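PDB 2YB1: 3',5'-nucleoside bisphosphate phosphatase from Chromobacterium violaceum, which hydrolyses nucleoside 3',5'-bisphosphates, with manganese as cofactor, to the nucleoside 5'-phosphate and orthophosphate. Local coordinates for residues I217-G222 with D227-F232; T18-I23 with A49-R54; L100-Q105 with G164-Q169; T37-T42 with T73-G78. All coordinates share one frame; numbering follows the deposited sequence.

How the interactions relate
Interactions 1, 2 and 4 are buried, whereas interaction 3 is only partly so and lies nearer the surface. Interactions 1 and 2 are apolar helix contacts on the outside of the sheet, one between a strand and the helix that follows it, the other between two helices; their centres are about 27 Å apart. Interaction 4, centred about 5 Å from the chain centre, pairs two histidines that each bind a manganese. It reaches the same sheet as interaction 1, and the two touch where Glu-218 OE2 lies 3.9 Å from Val-77 CG2. Interactions 3 and 4 meet different parts of one nucleotide: Arg-102 binds its phosphate, while His-39 shares a manganese with its ribose hydroxyls.

Interaction 1 of 4, residues I217-G222 with D227-F232; sequences IEVASG and DDMHKF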
# COMPACT_ATOMS: atom_id res chain seq x y z
N ILE A 217 2.18 -4.67 11.96
CA ILE A 217 3.33 -4.39 11.14
C ILE A 217 3.49 -5.51 10.12
O ILE A 217 3.27 -6.69 10.43
CB ILE A 217 4.62 -4.22 12.00
CG1 ILE A 217 5.84 -3.86 11.13
CG2 ILE A 217 4.88 -5.49 12.85
CD1 ILE A 217 7.05 -3.39 11.91
N GLU A 218 3.85 -5.16 8.89
CA GLU A 218 4.10 -6.18 7.88
C GLU A 218 5.41 -6.88 8.17
O GLU A 218 6.45 -6.25 8.32
CB GLU A 218 4.08 -5.57 6.47
CG GLU A 218 2.68 -5.21 6.03
CD GLU A 218 2.61 -4.65 4.62
OE1 GLU A 218 3.66 -4.33 4.03
OE2 GLU A 218 1.48 -4.51 4.12
N VAL A 219 5.34 -8.19 8.28
CA VAL A 219 6.49 -9.05 8.47
C VAL A 219 6.79 -9.76 7.16
O VAL A 219 7.91 -9.70 6.65
CB VAL A 219 6.28 -10.03 9.63
CG1 VAL A 219 7.42 -11.05 9.69
CG2 VAL A 219 6.19 -9.25 10.94
N ALA A 220 5.81 -10.48 6.63
CA ALA A 220 5.96 -11.06 5.31
C ALA A 220 5.53 -9.99 4.30
O ALA A 220 4.41 -9.48 4.36
CB ALA A 220 5.15 -12.33 5.17
N SER A 221 6.43 -9.62 3.40
CA SER A 221 6.13 -8.58 2.42
C SER A 221 6.93 -8.84 1.14
O SER A 221 8.08 -9.28 1.19
CB SER A 221 6.43 -7.20 3.00
OG SER A 221 6.57 -6.22 1.99
N GLY A 222 6.30 -8.58 -0.00
CA GLY A 222 6.97 -8.75 -1.28
C GLY A 222 8.23 -7.91 -1.33
O GLY A 222 9.14 -8.20 -2.10
N ASP A 227 15.93 -11.98 5.82
CA ASP A 227 16.50 -11.26 6.97
C ASP A 227 15.55 -10.19 7.48
O ASP A 227 15.43 -9.99 8.69
CB ASP A 227 17.86 -10.64 6.65
CG ASP A 227 18.98 -11.67 6.57
OD1 ASP A 227 18.78 -12.80 7.04
OD2 ASP A 227 20.06 -11.33 6.03
N ASP A 228 14.89 -9.49 6.55
CA ASP A 228 13.89 -8.49 6.94
C ASP A 228 12.77 -9.15 7.74
O ASP A 228 12.35 -8.62 8.77
CB ASP A 228 13.27 -7.79 5.72
CG ASP A 228 14.23 -6.82 5.03
OD1 ASP A 228 15.09 -6.21 5.69
OD2 ASP A 228 14.11 -6.65 3.79
N MET A 229 12.28 -10.29 7.26
CA MET A 229 11.19 -10.98 7.95
C MET A 229 11.60 -11.31 9.37
O MET A 229 10.84 -11.11 10.31
CB MET A 229 10.80 -12.27 7.24
CG MET A 229 10.32 -12.09 5.82
SD MET A 229 9.59 -13.63 5.23
CE MET A 229 8.44 -13.95 6.56
N HIS A 230 12.80 -11.86 9.52
CA HIS A 230 13.32 -12.21 10.84
C HIS A 230 13.40 -10.98 11.75
O HIS A 230 12.94 -11.00 12.89
CB HIS A 230 14.70 -12.86 10.69
CG HIS A 230 15.39 -13.13 11.99
ND1 HIS A 230 15.18 -14.28 12.72
CD2 HIS A 230 16.29 -12.40 12.69
CE1 HIS A 230 15.93 -14.25 13.81
NE2 HIS A 230 16.61 -13.12 13.82
N LYS A 231 13.98 -9.90 11.23
CA LYS A 231 14.20 -8.69 12.01
C LYS A 231 12.88 -8.03 12.43
O LYS A 231 12.71 -7.65 13.58
CB LYS A 231 15.06 -7.72 11.20
CG LYS A 231 15.40 -6.46 11.93
CD LYS A 231 16.42 -5.66 11.13
CE LYS A 231 15.86 -5.20 9.81
NZ LYS A 231 16.89 -4.40 9.08
N PHE A 232 11.94 -7.91 11.51
CA PHE A 232 10.67 -7.28 11.85
C PHE A 232 9.73 -8.17 12.69
O PHE A 232 8.93 -7.65 13.49
CB PHE A 232 10.03 -6.63 10.61
CG PHE A 232 10.86 -5.52 10.07
CD1 PHE A 232 10.95 -4.32 10.75
CD2 PHE A 232 11.64 -5.70 8.93
CE1 PHE A 232 11.76 -3.29 10.29
CE2 PHE A 232 12.45 -4.67 8.46
CZ PHE A 232 12.51 -3.47 9.14
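The ring of Phe-232 is approached obliquely by the methyl end of Ile-217, neither squarely over a face nor at an edge, with Ile-217 CD1 4.2 Å from Phe-232 CD1. The two side chains cross at about a right angle. Outside the contact, the His-224 ring meets the same phenyl group with planes only about 15° apart, and Pro-192 also touches it.

Val-219 inserts its two methyls against the helix backbone: CG1 comes within 3.5 Å of Met-229 O, while CG2 faces the carbonyl of Phe-232. In return, Met-229 CG packs 3.5 Å from Val-219 O. A bend at chi3 (51°) of Met-229 swings CE round to Ala-220, where it ends 3.9 Å from CB. The contact across the segments is thus carried by van der Waals packing, and Glu-218 O is buried in it with no polar partner.

Glu-218 sends its carboxylate away from the helix, to His-7 ND1 and His-191 N; both histidines bind manganese. One strand therefore serves helix packing and the second shell of the metal site, within the beta-alpha-beta unit of strand 216-221, helix 226-239 and strand 242-246, an element of the barrel-like PHP fold.

Interaction 2 of 4, residues T18-I23 with A49-R54; sequences TPTEVI and AAAAAR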
# COMPACT_ATOMS: atom_id res chain seq x y z
N THR A 18 -7.42 -4.08 -12.91
CA THR A 18 -8.64 -3.61 -12.25
C THR A 18 -8.87 -4.43 -10.97
O THR A 18 -8.30 -5.51 -10.79
CB THR A 18 -9.87 -3.73 -13.16
OG1 THR A 18 -10.14 -5.12 -13.41
CG2 THR A 18 -9.64 -3.00 -14.49
N PRO A 19 -9.73 -3.92 -10.08
CA PRO A 19 -10.06 -4.70 -8.88
C PRO A 19 -10.53 -6.12 -9.24
O PRO A 19 -10.12 -7.08 -8.60
CB PRO A 19 -11.18 -3.87 -8.23
CG PRO A 19 -10.86 -2.43 -8.68
CD PRO A 19 -10.41 -2.61 -10.10
N THR A 20 -11.37 -6.26 -10.27
CA THR A 20 -11.83 -7.59 -10.66
C THR A 20 -10.66 -8.44 -11.16
O THR A 20 -10.50 -9.60 -10.76
CB THR A 20 -12.97 -7.53 -11.70
OG1 THR A 20 -14.14 -7.00 -11.09
CG2 THR A 20 -13.30 -8.93 -12.22
N GLU A 21 -9.82 -7.86 -12.01
CA GLU A 21 -8.71 -8.60 -12.59
C GLU A 21 -7.69 -9.07 -11.56
O GLU A 21 -7.19 -10.19 -11.65
CB GLU A 21 -8.00 -7.77 -13.66
CG GLU A 21 -8.82 -7.55 -14.92
CD GLU A 21 -8.18 -6.53 -15.86
OE1 GLU A 21 -7.30 -5.77 -15.41
OE2 GLU A 21 -8.56 -6.51 -17.04
N VAL A 22 -7.39 -8.22 -10.58
CA VAL A 22 -6.35 -8.56 -9.59
C VAL A 22 -6.86 -9.64 -8.63
O VAL A 22 -6.12 -10.56 -8.27
CB VAL A 22 -5.79 -7.30 -8.86
CG1 VAL A 22 -6.82 -6.72 -7.89
CG2 VAL A 22 -4.45 -7.62 -8.14
N ILE A 23 -8.14 -9.56 -8.26
CA ILE A 23 -8.76 -10.60 -7.45
C ILE A 23 -8.79 -11.94 -8.20
O ILE A 23 -8.48 -13.00 -7.63
CB ILE A 23 -10.20 -10.21 -7.00
CG1 ILE A 23 -10.18 -9.00 -6.05
CG2 ILE A 23 -10.92 -11.40 -6.36
CD1 ILE A 23 -9.40 -9.24 -4.76
N ALA A 49 -14.55 -6.71 -3.51
CA ALA A 49 -15.36 -7.55 -2.62
C ALA A 49 -16.31 -8.46 -3.40
O ALA A 49 -16.45 -9.65 -3.10
CB ALA A 49 -16.14 -6.69 -1.61
N ALA A 50 -16.97 -7.90 -4.40
CA ALA A 50 -17.88 -8.69 -5.22
C ALA A 50 -17.13 -9.77 -5.99
O ALA A 50 -17.61 -10.91 -6.11
CB ALA A 50 -18.65 -7.77 -6.19
N ALA A 51 -15.97 -9.41 -6.52
CA ALA A 51 -15.15 -10.36 -7.26
C ALA A 51 -14.64 -11.49 -6.35
O ALA A 51 -14.65 -12.67 -6.74
CB ALA A 51 -13.98 -9.64 -7.95
N ALA A 52 -14.22 -11.14 -5.14
CA ALA A 52 -13.77 -12.15 -4.18
C ALA A 52 -14.90 -13.10 -3.77
O ALA A 52 -14.74 -14.32 -3.80
CB ALA A 52 -13.13 -11.49 -2.94
N ALA A 53 -16.06 -12.55 -3.39
CA ALA A 53 -17.19 -13.36 -2.97
C ALA A 53 -17.61 -14.33 -4.07
O ALA A 53 -17.92 -15.49 -3.81
CB ALA A 53 -18.37 -12.47 -2.56
N ARG A 54 -17.63 -13.84 -5.31
CA ARG A 54 -18.02 -14.67 -6.45
C ARG A 54 -17.11 -15.89 -6.61
O ARG A 54 -17.55 -16.92 -7.11
CB ARG A 54 -18.03 -13.86 -7.74
CG ARG A 54 -18.34 -14.69 -8.97
CD ARG A 54 -18.44 -13.83 -10.21
NE ARG A 54 -18.95 -14.60 -11.33
CZ ARG A 54 -18.18 -15.15 -12.27
NH1 ARG A 54 -16.87 -14.99 -12.22
NH2 ARG A 54 -18.74 -15.85 -13.25
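Ile-23 and Ala-51 bury the most surface here, and they meet directly: Ile-23 CB and Ala-51 CB are 3.9 Å apart. The isoleucine does most of the reaching. With its CG1 branch turned back beside its own backbone N (chi1 -65°), the CG2 methyl is the one that projects across, and it lies on the helix backbone, 3.5 Å from Ala-52 N and 3.7 Å from Ala-51 C. The same methyl also touches the side chain of Ala-52, at 4.1 Å from its CB, so one branch spans two successive residues.

Ala-51 is itself straddled, because its CB also rests 4.0 Å from Thr-20 CA, one turn before Ile-23. The small alanine side chains are consistent with the close axis separation of 8.7 Å between segments 19-23 and 49-54, which run in broadly the same direction at a signed crossing angle of -35°. Thr-20 turns its hydroxyl to Glu-47, adding a polar tie between the two helices. At the start of the first helix, Thr-18 and Glu-21 form a capping box: Glu-21 N donates to Thr-18 OG1, and Thr-18 N donates to Glu-21 OE1 from above the carboxylate plane.

Helices 19-27 and 45-54 are the connections on either side of strand 33-36 in sequence; Phe-59 of strand 59-69 touches Ile-23, Ala-49 and Ala-52, linking the pair to the sheet.

Interaction 3 of 4, residues L100-Q105 with G164-Q169; sequences LERARQ and GYVSHQ. With AMP (adenosine monophosphate), chain E.
A water bridges Arg-102 to Val-166 while the same guanidinium holds a nucleotide phosphate. Its NH1 donates to AMP O3P at 2.8 Å in a nearly straight bond (168°), and NH2 donates to AMP O1P at 2.9 Å, more bent at 146°. Two bonds to two phosphate oxygens fix the rotation of the group, and O3P lies in its plane. NH2 also donates to the water, which in turn donates to Val-166 O at 2.8 Å. Arg-102 also packs directly on Val-166, its CG 4.2 Å from Val-166 CB.

The arginine gets there on a chain extended as far as NE, with CG anti to the backbone N (chi1 171°). Along the way its CD makes an off-centre CH-pi contact with His-168, 4.3 Å from the ring centroid, and the two side chains cross obliquely. His-168 in turn meets Trp-170 edge-to-face. About one turn further along the helix, Gln-105 and Val-166 cross at about a right angle: Val-166 CG1 lies 3.7 Å from Gln-105 OE1, and Val-166 CG2 lies 4.1 Å from Gln-105 CB.

Arg-99, Arg-134 and Thr-135 also hydrogen-bond to AMP, consistent with an arginine-rich pocket for the 5'-phosphate. Helix 99-112 is covered by helix 118-123 through Phe-119 and by helix 134-143 through Phe-137, while the loop 164-169, between helices 150-156 and 173-182, closes over another side and is tied to it by Gly-164 N bonding to Ser-109 OG.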
# COMPACT_ATOMS: atom_id res chain seq x y z
N LEU A 100 -2.45 15.77 -8.09
CA LEU A 100 -2.38 16.22 -9.48
C LEU A 100 -1.40 17.39 -9.68
O LEU A 100 -0.59 17.39 -10.61
CB LEU A 100 -3.77 16.62 -10.00
CG LEU A 100 -4.42 15.55 -10.88
CD1 LEU A 100 -5.90 15.84 -11.12
CD2 LEU A 100 -3.66 15.42 -12.20
N GLU A 101 -1.51 18.38 -8.80
CA GLU A 101 -0.61 19.53 -8.80
C GLU A 101 0.86 19.09 -8.71
O GLU A 101 1.71 19.53 -9.48
CB GLU A 101 -0.98 20.45 -7.63
CG GLU A 101 -0.00 21.56 -7.31
CD GLU A 101 -0.41 22.34 -6.05
OE1 GLU A 101 -0.73 21.69 -5.02
OE2 GLU A 101 -0.40 23.59 -6.09
N ARG A 102 1.15 18.21 -7.75
CA ARG A 102 2.50 17.68 -7.58
C ARG A 102 2.98 16.98 -8.84
O ARG A 102 4.16 17.09 -9.22
CB ARG A 102 2.50 16.70 -6.41
CG ARG A 102 3.78 15.88 -6.19
CD ARG A 102 3.51 14.96 -4.99
NE ARG A 102 4.59 14.03 -4.65
CZ ARG A 102 4.58 12.73 -4.94
NH1 ARG A 102 3.55 12.19 -5.61
NH2 ARG A 102 5.60 11.96 -4.56
N ALA A 103 2.08 16.25 -9.49
CA ALA A 103 2.42 15.53 -10.72
C ALA A 103 2.77 16.44 -11.89
O ALA A 103 3.69 16.16 -12.65
CB ALA A 103 1.29 14.56 -11.11
N ARG A 104 2.02 17.53 -12.06
CA ARG A 104 2.35 18.48 -13.12
C ARG A 104 3.75 19.06 -12.91
O ARG A 104 4.52 19.25 -13.85
CB ARG A 104 1.30 19.59 -13.20
CG ARG A 104 -0.12 19.08 -13.47
CD ARG A 104 -1.10 20.24 -13.66
NE ARG A 104 -2.48 19.78 -13.59
CZ ARG A 104 -3.24 19.85 -12.50
NH1 ARG A 104 -2.75 20.37 -11.38
NH2 ARG A 104 -4.50 19.39 -12.53
N GLN A 105 4.08 19.31 -11.65
CA GLN A 105 5.39 19.81 -11.25
C GLN A 105 6.50 18.76 -11.48
O GLN A 105 7.60 19.10 -11.93
CB GLN A 105 5.34 20.26 -9.78
CG GLN A 105 4.45 21.50 -9.57
CD GLN A 105 4.14 21.79 -8.11
OE1 GLN A 105 4.49 21.02 -7.21
NE2 GLN A 105 3.47 22.91 -7.86
N GLY A 164 12.44 15.19 -11.14
CA GLY A 164 11.14 14.55 -11.08
C GLY A 164 10.61 14.37 -9.67
O GLY A 164 9.42 14.09 -9.50
N TYR A 165 11.47 14.51 -8.66
CA TYR A 165 11.01 14.42 -7.27
C TYR A 165 10.57 15.77 -6.73
O TYR A 165 11.27 16.77 -6.86
CB TYR A 165 12.08 13.81 -6.35
CG TYR A 165 11.54 13.52 -4.97
CD1 TYR A 165 10.77 12.39 -4.72
CD2 TYR A 165 11.76 14.40 -3.91
CE1 TYR A 165 10.26 12.12 -3.45
CE2 TYR A 165 11.26 14.14 -2.64
CZ TYR A 165 10.51 13.00 -2.42
OH TYR A 165 10.00 12.74 -1.17
N VAL A 166 9.38 15.81 -6.15
CA VAL A 166 8.84 17.02 -5.57
C VAL A 166 8.43 16.66 -4.14
O VAL A 166 7.56 15.82 -3.95
CB VAL A 166 7.63 17.55 -6.38
CG1 VAL A 166 6.99 18.76 -5.69
CG2 VAL A 166 8.04 17.88 -7.82
N SER A 167 9.08 17.25 -3.15
CA SER A 167 8.75 16.94 -1.76
C SER A 167 7.30 17.31 -1.51
O SER A 167 6.78 18.26 -2.10
CB SER A 167 9.66 17.69 -0.79
OG SER A 167 11.02 17.38 -1.06
N HIS A 168 6.63 16.53 -0.67
CA HIS A 168 5.22 16.76 -0.42
C HIS A 168 4.87 16.27 0.97
O HIS A 168 5.37 15.23 1.40
CB HIS A 168 4.38 16.01 -1.45
CG HIS A 168 2.94 16.39 -1.44
ND1 HIS A 168 2.50 17.60 -1.92
CD2 HIS A 168 1.84 15.73 -1.01
CE1 HIS A 168 1.19 17.67 -1.79
NE2 HIS A 168 0.76 16.55 -1.24
N GLN A 169 4.00 16.99 1.66
CA GLN A 169 3.57 16.55 2.99
C GLN A 169 2.27 15.76 2.92
O GLN A 169 1.24 16.26 2.47
CB GLN A 169 3.47 17.71 3.98
CG GLN A 169 3.01 17.26 5.36
CD GLN A 169 3.25 18.29 6.45
OE1 GLN A 169 2.32 18.96 6.91
NE2 GLN A 169 4.50 18.40 6.90
P AMP E . 3.78 8.53 -4.86
O1P AMP E . 5.00 9.13 -4.21
O2P AMP E . 2.81 8.13 -3.76
O3P AMP E . 3.27 9.43 -5.95
O5' AMP E . 4.40 7.21 -5.51
C5' AMP E . 4.94 6.19 -4.69
C4' AMP E . 4.86 4.84 -5.36
O4' AMP E . 5.95 4.70 -6.30
C3' AMP E . 5.00 3.64 -4.44
O3' AMP E . 3.78 3.29 -3.80
C2' AMP E . 5.54 2.55 -5.36
O2' AMP E . 4.47 1.93 -6.07
C1' AMP E . 6.37 3.35 -6.36
N9 AMP E . 7.81 3.30 -6.03
C8 AMP E . 8.47 4.10 -5.17
N7 AMP E . 9.78 3.75 -5.10
C5 AMP E . 9.97 2.71 -5.93
C6 AMP E . 11.11 1.85 -6.34
N6 AMP E . 12.35 2.05 -5.83
N1 AMP E . 10.87 0.87 -7.24
C2 AMP E . 9.64 0.65 -7.76
N3 AMP E . 8.56 1.38 -7.42
C4 AMP E . 8.67 2.41 -6.54
O HOH W 1 6.75 13.56 -2.49

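Interaction 4 of 4, residues T37-T42 with T73-G78; sequences TDHDCT and TVHIVG. With MN (manganese (II) ion), chain D; MN (manganese (II) ion), chain B; AMP (adenosine monophosphate), chain E.
His-39 turns the edge of its imidazole toward the face of His-75 in an offset edge-to-face pair, with ring centroids 5.4 Å apart and planes inclined at 66°. The nearest atoms are the two CE1 carbons, 3.9 Å apart. The two rings serve different metals: His-39 binds one manganese through NE2 at 2.2 Å, whereas His-75 binds another through ND1, also at 2.2 Å. In each case the metal bond fixes the ring.

The ribose of AMP enters beside the pair. Its O3' and O2' complete the His-39 manganese at 2.5 Å and 2.4 Å, and O3' also lies near the plane of the His-75 ring, at its edge. O3' corresponds to the oxygen that carried the phosphate removed by this enzyme. Asp-14 and His-250 share the His-39 metal, while Glu-64 and His-191 share that of His-75.

Behind the rings, Thr-37 and Val-77 cross at about a right angle, with Thr-37 CG2 4.1 Å from Val-77 CG1; the threonine hydroxyl bonds to Phe-8 N. A type II turn from Asp-38 to Cys-41 carries His-39, and the Asp-38 carboxylate hydrogen-bonds to the hydroxyls of Ser-10 and Ser-13, which probably helps to hold the turn. A histidine on the loop after strand 33-36 and another on strand 72-79 thus meet in the three-manganese centre of this PHP-family phosphatase.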
# COMPACT_ATOMS: atom_id res chain seq x y z
N THR A 37 -5.49 -3.07 -0.97
CA THR A 37 -5.12 -1.85 -0.27
C THR A 37 -4.55 -0.85 -1.25
O THR A 37 -3.32 -0.69 -1.35
CB THR A 37 -4.02 -2.21 0.76
OG1 THR A 37 -2.92 -2.83 0.09
CG2 THR A 37 -4.55 -3.23 1.75
N ASP A 38 -5.42 -0.04 -1.83
CA ASP A 38 -4.99 0.98 -2.78
C ASP A 38 -4.51 2.20 -2.02
O ASP A 38 -4.94 2.43 -0.88
CB ASP A 38 -6.11 1.33 -3.75
CG ASP A 38 -6.18 0.37 -4.92
OD1 ASP A 38 -5.15 0.22 -5.62
OD2 ASP A 38 -7.24 -0.24 -5.14
N HIS A 39 -3.61 2.96 -2.63
CA HIS A 39 -3.08 4.18 -2.02
C HIS A 39 -4.16 5.23 -1.82
O HIS A 39 -4.83 5.61 -2.78
CB HIS A 39 -2.01 4.79 -2.91
CG HIS A 39 -0.78 3.96 -3.06
ND1 HIS A 39 0.15 3.83 -2.04
CD2 HIS A 39 -0.29 3.25 -4.10
CE1 HIS A 39 1.15 3.07 -2.46
NE2 HIS A 39 0.91 2.70 -3.70
N ASP A 40 -4.32 5.67 -0.58
CA ASP A 40 -5.07 6.89 -0.25
C ASP A 40 -6.47 6.93 -0.85
O ASP A 40 -7.03 8.01 -1.10
CB ASP A 40 -4.25 8.12 -0.68
CG ASP A 40 -2.88 8.14 -0.02
OD1 ASP A 40 -2.80 7.71 1.14
OD2 ASP A 40 -1.88 8.55 -0.65
N CYS A 41 -7.01 5.74 -1.10
CA CYS A 41 -8.28 5.62 -1.82
C CYS A 41 -8.96 4.28 -1.50
O CYS A 41 -8.28 3.27 -1.36
CB CYS A 41 -7.99 5.70 -3.32
SG CYS A 41 -9.48 5.82 -4.33
N THR A 42 -10.28 4.29 -1.35
CA THR A 42 -11.08 3.05 -1.23
C THR A 42 -11.94 2.66 -2.46
O THR A 42 -12.81 1.79 -2.37
CB THR A 42 -11.88 3.00 0.10
OG1 THR A 42 -12.66 4.19 0.24
CG2 THR A 42 -10.89 2.93 1.28
N THR A 73 8.83 9.50 4.44
CA THR A 73 7.52 9.07 3.97
C THR A 73 7.33 7.62 4.39
O THR A 73 8.14 6.76 4.04
CB THR A 73 7.41 9.16 2.44
OG1 THR A 73 7.63 10.50 2.02
CG2 THR A 73 6.02 8.72 1.99
N VAL A 74 6.28 7.35 5.16
CA VAL A 74 5.95 5.97 5.52
C VAL A 74 4.53 5.65 5.03
O VAL A 74 3.74 6.55 4.74
CB VAL A 74 6.08 5.69 7.04
CG1 VAL A 74 7.52 5.88 7.51
CG2 VAL A 74 5.14 6.55 7.84
N HIS A 75 4.24 4.36 4.91
CA HIS A 75 2.91 3.93 4.47
C HIS A 75 2.23 3.10 5.54
O HIS A 75 2.82 2.14 6.06
CB HIS A 75 3.01 3.15 3.15
CG HIS A 75 3.33 4.01 1.97
ND1 HIS A 75 3.70 3.49 0.75
CD2 HIS A 75 3.30 5.35 1.81
CE1 HIS A 75 3.90 4.47 -0.11
NE2 HIS A 75 3.65 5.61 0.51
N ILE A 76 1.01 3.49 5.89
CA ILE A 76 0.24 2.78 6.92
C ILE A 76 -0.98 2.14 6.27
O ILE A 76 -1.86 2.83 5.76
CB ILE A 76 -0.23 3.74 8.06
CG1 ILE A 76 0.96 4.47 8.69
CG2 ILE A 76 -1.06 2.99 9.11
CD1 ILE A 76 2.00 3.53 9.31
N VAL A 77 -1.02 0.81 6.28
CA VAL A 77 -2.15 0.06 5.77
C VAL A 77 -3.29 0.02 6.81
O VAL A 77 -3.03 -0.12 8.00
CB VAL A 77 -1.72 -1.39 5.42
CG1 VAL A 77 -2.92 -2.34 5.40
CG2 VAL A 77 -0.96 -1.41 4.09
N GLY A 78 -4.53 0.22 6.38
CA GLY A 78 -5.65 -0.18 7.21
C GLY A 78 -6.33 -1.45 6.74
O GLY A 78 -6.55 -1.62 5.52
MN MN D . 3.80 1.30 0.34
MN MN B . 2.34 1.65 -5.02
P AMP E . 3.78 8.53 -4.86
O1P AMP E . 5.00 9.13 -4.21
O2P AMP E . 2.81 8.13 -3.76
O3P AMP E . 3.27 9.43 -5.95
O5' AMP E . 4.40 7.21 -5.51
C5' AMP E . 4.94 6.19 -4.69
C4' AMP E . 4.86 4.84 -5.36
O4' AMP E . 5.95 4.70 -6.30
C3' AMP E . 5.00 3.64 -4.44
O3' AMP E . 3.78 3.29 -3.80
C2' AMP E . 5.54 2.55 -5.36
O2' AMP E . 4.47 1.93 -6.07
C1' AMP E . 6.37 3.35 -6.36
N9 AMP E . 7.81 3.30 -6.03
C8 AMP E . 8.47 4.10 -5.17
N7 AMP E . 9.78 3.75 -5.10
C5 AMP E . 9.97 2.71 -5.93
C6 AMP E . 11.11 1.85 -6.34
N6 AMP E . 12.35 2.05 -5.83
N1 AMP E . 10.87 0.87 -7.24
C2 AMP E . 9.64 0.65 -7.76
N3 AMP E . 8.56 1.38 -7.42
C4 AMP E . 8.67 2.41 -6.54